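Local structure of putative Zn-dependent Alcohol Dehydrogenase (Rhodobacter sphaeroides, 3IV6) at residues Thr48-Gly53 and Asp112-Asp117; Ile24-Ala29 and Val194-Ile199. The protein binds S-adenosylmethionine in a Rossmann-type alpha/beta domain and, despite its dehydrogenase name, is probably an S-adenosylmethionine-dependent methyltransferase. All coordinates share one frame; numbering follows the deposited sequence.

From the N terminus the chain first passes through 24-29, a loop between helices 20-23 and 33-39, and then enters the central sheet at strand 48-52. Contact 1 closes a loop of 58 residues when strand 113-117 comes in beside 48-52, after the two strands on the other flank, 69-74 and 93-96, have been laid down. Contact 2 closes only at 194-199, so its much larger loop encloses contact 1 entirely. Contact 1 thus builds the middle of the sheet, while contact 2 joins the N-terminal loop to the turn between helices 187-192 and 201-210. Both touch S-adenosylmethionine, and their centres lie about 24 Å apart.

Contact 1 (Thr48-Gly53 and Asp112-Asp117); sequences TVAVIG and DFVLND. With SAM (S-adenosylmethionine), chain E.
Thr48 meets Asp112 where two neighbouring parallel strands, 48-52 and 113-117, begin in the middle of a Rossmann-type sheet. Thr48 N donates to Asp112 OD1 at 3.2 Å, reaching it from above the carboxylate plane. OG1 of Thr48, turned between its own backbone N and carbonyl carbon (chi1 54°), accepts from Asp112 N at 3.0 Å; a threonine suits this place because its short hydroxyl reaches the backbone N of the neighbouring segment. Thr48 O takes Phe113 N, with a weak second bond from Asp112 N. Val49 and Leu115 share one face of the sheet, where Val49 CG1 lies 3.7 Å from Leu115 CD1, the two branched side chains packing across neighbouring strands. Ala50 is bonded through both its N and its O: the N donates to Phe113 O at 2.8 Å and the O receives Leu115 N. Its small CB rests on Val114 CG2 on the opposite face, where helix 125-139 covers the valine. Val51 adds a CA-H...O contact to Leu115 O, and its own peptide groups bond to strand 69-74 on the other flank. Ile52 N completes the pairing at Leu115 O, 3.0 Å away, while its CG1 reaches Val114 CG1. Gly53 then leaves the strand in a backbone conformation that calls for glycine, and a side chain would probably also crowd the methyl CE of S-adenosylmethionine; Gly53 CA instead comes within 3.4 Å of the ribose O4'. The cofactor thus sits at the C-terminal ends of the strands, as in Rossmann-like methyltransferases. There the strands diverge, and one water bridges them, donating to Ile52 O at 2.6 Å and accepting from Asp117 N.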
loop_
_atom_site.group_PDB
_atom_site.type_symbol
_atom_site.label_atom_id
_atom_site.label_comp_id
_atom_site.label_asym_id
_atom_site.label_seq_id
_atom_site.Cartn_x
_atom_site.Cartn_y
_atom_site.Cartn_z
ATOM N N THR A 48 -9.119 11.891 14.424
ATOM C CA THR A 48 -9.624 11.200 13.225
ATOM C C THR A 48 -8.509 10.631 12.344
ATOM O O THR A 48 -7.644 11.377 11.849
ATOM C CB THR A 48 -10.573 12.046 12.374
ATOM O OG1 THR A 48 -9.954 13.296 12.036
ATOM C CG2 THR A 48 -11.844 12.285 13.130
ATOM N N VAL A 49 -8.567 9.311 12.145
ATOM C CA VAL A 49 -7.531 8.570 11.440
ATOM C C VAL A 49 -8.126 7.808 10.271
ATOM O O VAL A 49 -9.093 7.087 10.431
ATOM C CB VAL A 49 -6.856 7.531 12.383
ATOM C CG1 VAL A 49 -5.839 6.703 11.623
ATOM C CG2 VAL A 49 -6.264 8.206 13.616
ATOM N N ALA A 50 -7.525 7.934 9.099
ATOM C CA ALA A 50 -7.911 7.110 7.949
ATOM C C ALA A 50 -6.802 6.127 7.676
ATOM O O ALA A 50 -5.661 6.538 7.459
ATOM C CB ALA A 50 -8.102 7.970 6.752
ATOM N N VAL A 51 -7.127 4.839 7.684
ATOM C CA VAL A 51 -6.222 3.817 7.168
ATOM C C VAL A 51 -6.607 3.404 5.751
ATOM O O VAL A 51 -7.707 2.904 5.517
ATOM C CB VAL A 51 -6.206 2.569 8.070
ATOM C CG1 VAL A 51 -5.156 1.581 7.588
ATOM C CG2 VAL A 51 -5.953 2.964 9.516
ATOM N N ILE A 52 -5.695 3.618 4.809
ATOM C CA ILE A 52 -5.820 3.042 3.475
ATOM C C ILE A 52 -5.242 1.632 3.428
ATOM O O ILE A 52 -4.063 1.424 3.711
ATOM C CB ILE A 52 -5.117 3.911 2.417
ATOM C CG1 ILE A 52 -5.357 5.395 2.699
ATOM C CG2 ILE A 52 -5.599 3.545 1.021
ATOM C CD1 ILE A 52 -6.820 5.767 2.811
ATOM N N GLY A 53 -6.081 0.666 3.067
ATOM C CA GLY A 53 -5.686 -0.730 3.076
ATOM C C GLY A 53 -6.358 -1.517 4.185
ATOM O O GLY A 53 -5.852 -1.587 5.304
ATOM N N ASP A 112 -7.376 13.880 10.615
ATOM C CA ASP A 112 -6.118 14.393 11.179
ATOM C C ASP A 112 -4.893 13.610 10.654
ATOM O O ASP A 112 -3.811 14.188 10.428
ATOM C CB ASP A 112 -6.115 14.316 12.706
ATOM C CG ASP A 112 -7.143 15.224 13.350
ATOM O OD1 ASP A 112 -7.758 14.790 14.349
ATOM O OD2 ASP A 112 -7.328 16.368 12.859
ATOM N N PHE A 113 -5.080 12.297 10.481
ATOM C CA PHE A 113 -4.025 11.396 10.029
ATOM C C PHE A 113 -4.474 10.429 8.949
ATOM O O PHE A 113 -5.570 9.871 9.009
ATOM C CB PHE A 113 -3.459 10.597 11.197
ATOM C CG PHE A 113 -2.800 11.440 12.238
ATOM C CD1 PHE A 113 -1.471 11.796 12.112
ATOM C CD2 PHE A 113 -3.512 11.881 13.346
ATOM C CE1 PHE A 113 -0.860 12.573 13.077
ATOM C CE2 PHE A 113 -2.920 12.654 14.302
ATOM C CZ PHE A 113 -1.590 13.003 14.177
ATOM N N VAL A 114 -3.615 10.242 7.950
ATOM C CA VAL A 114 -3.819 9.163 6.991
ATOM C C VAL A 114 -2.620 8.246 7.096
ATOM O O VAL A 114 -1.470 8.669 6.915
ATOM C CB VAL A 114 -3.967 9.686 5.550
ATOM C CG1 VAL A 114 -3.614 8.582 4.513
ATOM C CG2 VAL A 114 -5.368 10.230 5.308
ATOM N N LEU A 115 -2.885 6.996 7.439
ATOM C CA LEU A 115 -1.839 5.972 7.529
ATOM C C LEU A 115 -1.943 4.907 6.406
ATOM O O LEU A 115 -3.040 4.511 5.995
ATOM C CB LEU A 115 -1.883 5.290 8.900
ATOM C CG LEU A 115 -2.274 6.167 10.083
ATOM C CD1 LEU A 115 -2.465 5.320 11.312
ATOM C CD2 LEU A 115 -1.291 7.292 10.327
ATOM N N ASN A 116 -0.797 4.470 5.888
ATOM C CA ASN A 116 -0.753 3.211 5.140
ATOM C C ASN A 116 0.618 2.554 5.155
ATOM O O ASN A 116 1.649 3.251 5.178
ATOM C CB ASN A 116 -1.275 3.383 3.707
ATOM C CG ASN A 116 -0.613 4.546 2.964
ATOM O OD1 ASN A 116 -1.137 5.658 2.942
ATOM N ND2 ASN A 116 0.511 4.272 2.315
ATOM N N ASP A 117 0.621 1.221 5.180
ATOM C CA ASP A 117 1.859 0.452 5.221
ATOM C C ASP A 117 2.168 -0.248 3.905
ATOM O O ASP A 117 1.550 -1.261 3.591
ATOM C CB ASP A 117 1.814 -0.600 6.326
ATOM C CG ASP A 117 3.126 -1.398 6.432
ATOM O OD1 ASP A 117 4.226 -0.818 6.248
ATOM O OD2 ASP A 117 3.055 -2.606 6.727
HETATM N N SAM E . -1.132 -5.257 2.670
HETATM C CA SAM E . 0.145 -4.847 3.225
HETATM C C SAM E . 0.008 -4.461 4.682
HETATM O O SAM E . -1.068 -4.479 5.295
HETATM O OXT SAM E . 1.035 -4.148 5.240
HETATM C CB SAM E . 0.788 -3.748 2.387
HETATM C CG SAM E . 0.137 -3.487 1.022
HETATM S SD SAM E . -1.356 -2.445 1.003
HETATM C CE SAM E . -1.711 -2.175 2.763
HETATM C "C5'" SAM E . -2.646 -3.570 0.359
HETATM C "C4'" SAM E . -4.099 -3.286 0.720
HETATM O "O4'" SAM E . -4.500 -2.052 0.150
HETATM C "C3'" SAM E . -5.060 -4.318 0.157
HETATM O "O3'" SAM E . -6.080 -4.484 1.115
HETATM C "C2'" SAM E . -5.675 -3.653 -1.057
HETATM O "O2'" SAM E . -7.022 -4.035 -1.239
HETATM C "C1'" SAM E . -5.600 -2.175 -0.720
HETATM N N9 SAM E . -5.365 -1.357 -1.917
HETATM C C8 SAM E . -4.426 -1.592 -2.888
HETATM N N7 SAM E . -4.535 -0.630 -3.843
HETATM C C5 SAM E . -5.535 0.231 -3.504
HETATM C C6 SAM E . -6.055 1.383 -4.124
HETATM N N6 SAM E . -5.590 1.850 -5.286
HETATM N N1 SAM E . -7.101 2.033 -3.518
HETATM C C2 SAM E . -7.621 1.532 -2.331
HETATM N N3 SAM E . -7.112 0.419 -1.707
HETATM C C4 SAM E . -6.077 -0.230 -2.290
HETATM O O HOH W 1 -2.251 0.166 5.086
#

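Contact 2 (Ile24-Ala29 and Val194-Ile199); sequences IGRVAA and VPHGLI. With SAM (S-adenosylmethionine), chain E.
Arg26 lays its CB over the centre of the His196 ring, 3.8 Å from the centroid, a CH-pi contact. Its CG stands opposite the backbone N across the CA-CB bond (chi1 170°), and a bend at chi3 (-45°) brings the guanidinium back past the imidazole, their planes 48° apart. His196 CD2 lies over one guanidinium face, offset toward the rim and 3.5 Å from Arg26 NH1. That same NH1 donates to Pro195 O at 3.1 Å, from above the carbonyl plane. An arginine suits this place because its aliphatic root covers the ring while its end satisfies a backbone carbonyl; an alanine here would keep the CB over the imidazole but would probably leave Pro195 O without this donor and strip the guanidinium from beside His196 CD2.

Gly25, with no side chain, lets its CA come up to the edge of the ring. Gly197, at positive phi in the type II' turn from His196 to Ile199, is equally fitting: a side chain would collide with the backbone of 24-26. The turn instead offers Leu198 N to Ile24 O in a nearly straight 2.8 Å bond. Beside it, the side chains of Ile24 and Ile199 cross at about a right angle, with Ile24 CG1 3.8 Å from Ile199 CG1.

Ala29 CB touches His196 NE2, and Ala29 O comes to 3.0 Å from OXT of S-adenosylmethionine. His196 also packs edge-to-face on Trp207 of helix 201-210 and meets Phe21 of helix 20-23, so the imidazole lies where helix 20-23, the 187-192/201-210 connection and the loop leading to helix 33-39 converge.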
loop_
_atom_site.group_PDB
_atom_site.type_symbol
_atom_site.label_atom_id
_atom_site.label_comp_id
_atom_site.label_asym_id
_atom_site.label_seq_id
_atom_site.Cartn_x
_atom_site.Cartn_y
_atom_site.Cartn_z
ATOM N N ILE A 24 -2.552 -16.042 7.218
ATOM C CA ILE A 24 -1.587 -17.030 6.784
ATOM C C ILE A 24 -0.567 -16.409 5.857
ATOM O O ILE A 24 0.368 -17.071 5.426
ATOM C CB ILE A 24 -2.269 -18.289 6.213
ATOM C CG1 ILE A 24 -2.724 -18.079 4.775
ATOM C CG2 ILE A 24 -3.438 -18.682 7.077
ATOM C CD1 ILE A 24 -3.297 -19.316 4.148
ATOM N N GLY A 25 -0.724 -15.116 5.597
ATOM C CA GLY A 25 0.278 -14.374 4.840
ATOM C C GLY A 25 1.658 -14.257 5.472
ATOM O O GLY A 25 1.815 -14.515 6.667
ATOM N N ARG A 26 2.662 -13.863 4.682
ATOM C CA ARG A 26 4.021 -13.640 5.214
ATOM C C ARG A 26 3.970 -12.678 6.393
ATOM O O ARG A 26 3.449 -11.558 6.269
ATOM C CB ARG A 26 4.960 -13.106 4.139
ATOM C CG ARG A 26 6.325 -12.621 4.630
ATOM C CD ARG A 26 7.059 -11.880 3.480
ATOM N NE ARG A 26 6.916 -12.653 2.247
ATOM C CZ ARG A 26 6.970 -12.198 0.991
ATOM N NH1 ARG A 26 6.794 -13.065 0.001
ATOM N NH2 ARG A 26 7.173 -10.915 0.703
ATOM N N VAL A 27 4.499 -13.100 7.541
ATOM C CA VAL A 27 4.370 -12.311 8.756
ATOM C C VAL A 27 5.011 -10.937 8.563
ATOM O O VAL A 27 4.453 -9.921 9.009
ATOM C CB VAL A 27 4.953 -13.046 9.995
ATOM C CG1 VAL A 27 5.127 -12.084 11.195
ATOM C CG2 VAL A 27 4.069 -14.237 10.387
ATOM N N ALA A 28 6.151 -10.886 7.866
ATOM C CA ALA A 28 6.892 -9.619 7.719
ATOM C C ALA A 28 6.263 -8.679 6.691
ATOM O O ALA A 28 6.794 -7.620 6.396
ATOM C CB ALA A 28 8.384 -9.870 7.390
ATOM N N ALA A 29 5.141 -9.071 6.122
ATOM C CA ALA A 29 4.561 -8.265 5.067
ATOM C C ALA A 29 3.550 -7.298 5.686
ATOM O O ALA A 29 2.948 -6.486 4.998
ATOM C CB ALA A 29 3.919 -9.163 3.998
ATOM N N VAL A 194 8.146 -16.813 -4.500
ATOM C CA VAL A 194 8.742 -17.139 -3.211
ATOM C C VAL A 194 7.679 -17.253 -2.124
ATOM O O VAL A 194 6.532 -16.849 -2.320
ATOM C CB VAL A 194 9.784 -16.086 -2.788
ATOM C CG1 VAL A 194 10.883 -15.977 -3.834
ATOM C CG2 VAL A 194 9.114 -14.739 -2.565
ATOM N N PRO A 195 8.066 -17.806 -0.980
ATOM C CA PRO A 195 7.111 -18.107 0.092
ATOM C C PRO A 195 6.509 -16.839 0.686
ATOM O O PRO A 195 7.243 -15.962 1.143
ATOM C CB PRO A 195 7.977 -18.815 1.135
ATOM C CG PRO A 195 9.070 -19.443 0.345
ATOM C CD PRO A 195 9.353 -18.498 -0.788
ATOM N N HIS A 196 5.183 -16.747 0.676
ATOM C CA HIS A 196 4.491 -15.654 1.325
ATOM C C HIS A 196 3.659 -16.280 2.430
ATOM O O HIS A 196 2.453 -16.509 2.284
ATOM C CB HIS A 196 3.577 -14.968 0.346
ATOM C CG HIS A 196 3.070 -13.642 0.817
ATOM N ND1 HIS A 196 2.082 -13.527 1.774
ATOM C CD2 HIS A 196 3.403 -12.381 0.456
ATOM C CE1 HIS A 196 1.827 -12.251 1.977
ATOM N NE2 HIS A 196 2.610 -11.530 1.194
ATOM N N GLY A 197 4.313 -16.579 3.544
ATOM C CA GLY A 197 3.614 -17.280 4.589
ATOM C C GLY A 197 3.221 -18.671 4.137
ATOM O O GLY A 197 4.072 -19.447 3.743
ATOM N N LEU A 198 1.943 -18.996 4.216
ATOM C CA LEU A 198 1.504 -20.324 3.842
ATOM C C LEU A 198 0.456 -20.321 2.730
ATOM O O LEU A 198 -0.254 -21.327 2.539
ATOM C CB LEU A 198 0.920 -21.087 5.035
ATOM C CG LEU A 198 1.463 -21.066 6.452
ATOM C CD1 LEU A 198 0.443 -21.760 7.331
ATOM C CD2 LEU A 198 2.821 -21.682 6.575
ATOM N N ILE A 199 0.346 -19.209 2.004
ATOM C CA ILE A 199 -0.521 -19.174 0.829
ATOM C C ILE A 199 0.119 -20.007 -0.301
ATOM O O ILE A 199 1.346 -19.915 -0.555
ATOM C CB ILE A 199 -0.823 -17.730 0.341
ATOM C CG1 ILE A 199 -1.322 -16.834 1.477
ATOM C CG2 ILE A 199 -1.880 -17.762 -0.747
ATOM C CD1 ILE A 199 -1.259 -15.371 1.141
HETATM N N SAM E . -1.132 -5.257 2.670
HETATM C CA SAM E . 0.145 -4.847 3.225
HETATM C C SAM E . 0.008 -4.461 4.682
HETATM O O SAM E . -1.068 -4.479 5.295
HETATM O OXT SAM E . 1.035 -4.148 5.240
HETATM C CB SAM E . 0.788 -3.748 2.387
HETATM C CG SAM E . 0.137 -3.487 1.022
HETATM S SD SAM E . -1.356 -2.445 1.003
HETATM C CE SAM E . -1.711 -2.175 2.763
HETATM C "C5'" SAM E . -2.646 -3.570 0.359
HETATM C "C4'" SAM E . -4.099 -3.286 0.720
HETATM O "O4'" SAM E . -4.500 -2.052 0.150
HETATM C "C3'" SAM E . -5.060 -4.318 0.157
HETATM O "O3'" SAM E . -6.080 -4.484 1.115
HETATM C "C2'" SAM E . -5.675 -3.653 -1.057
HETATM O "O2'" SAM E . -7.022 -4.035 -1.239
HETATM C "C1'" SAM E . -5.600 -2.175 -0.720
HETATM N N9 SAM E . -5.365 -1.357 -1.917
HETATM C C8 SAM E . -4.426 -1.592 -2.888
HETATM N N7 SAM E . -4.535 -0.630 -3.843
HETATM C C5 SAM E . -5.535 0.231 -3.504
HETATM C C6 SAM E . -6.055 1.383 -4.124
HETATM N N6 SAM E . -5.590 1.850 -5.286
HETATM N N1 SAM E . -7.101 2.033 -3.518
HETATM C C2 SAM E . -7.621 1.532 -2.331
HETATM N N3 SAM E . -7.112 0.419 -1.707
HETATM C C4 SAM E . -6.077 -0.230 -2.290
#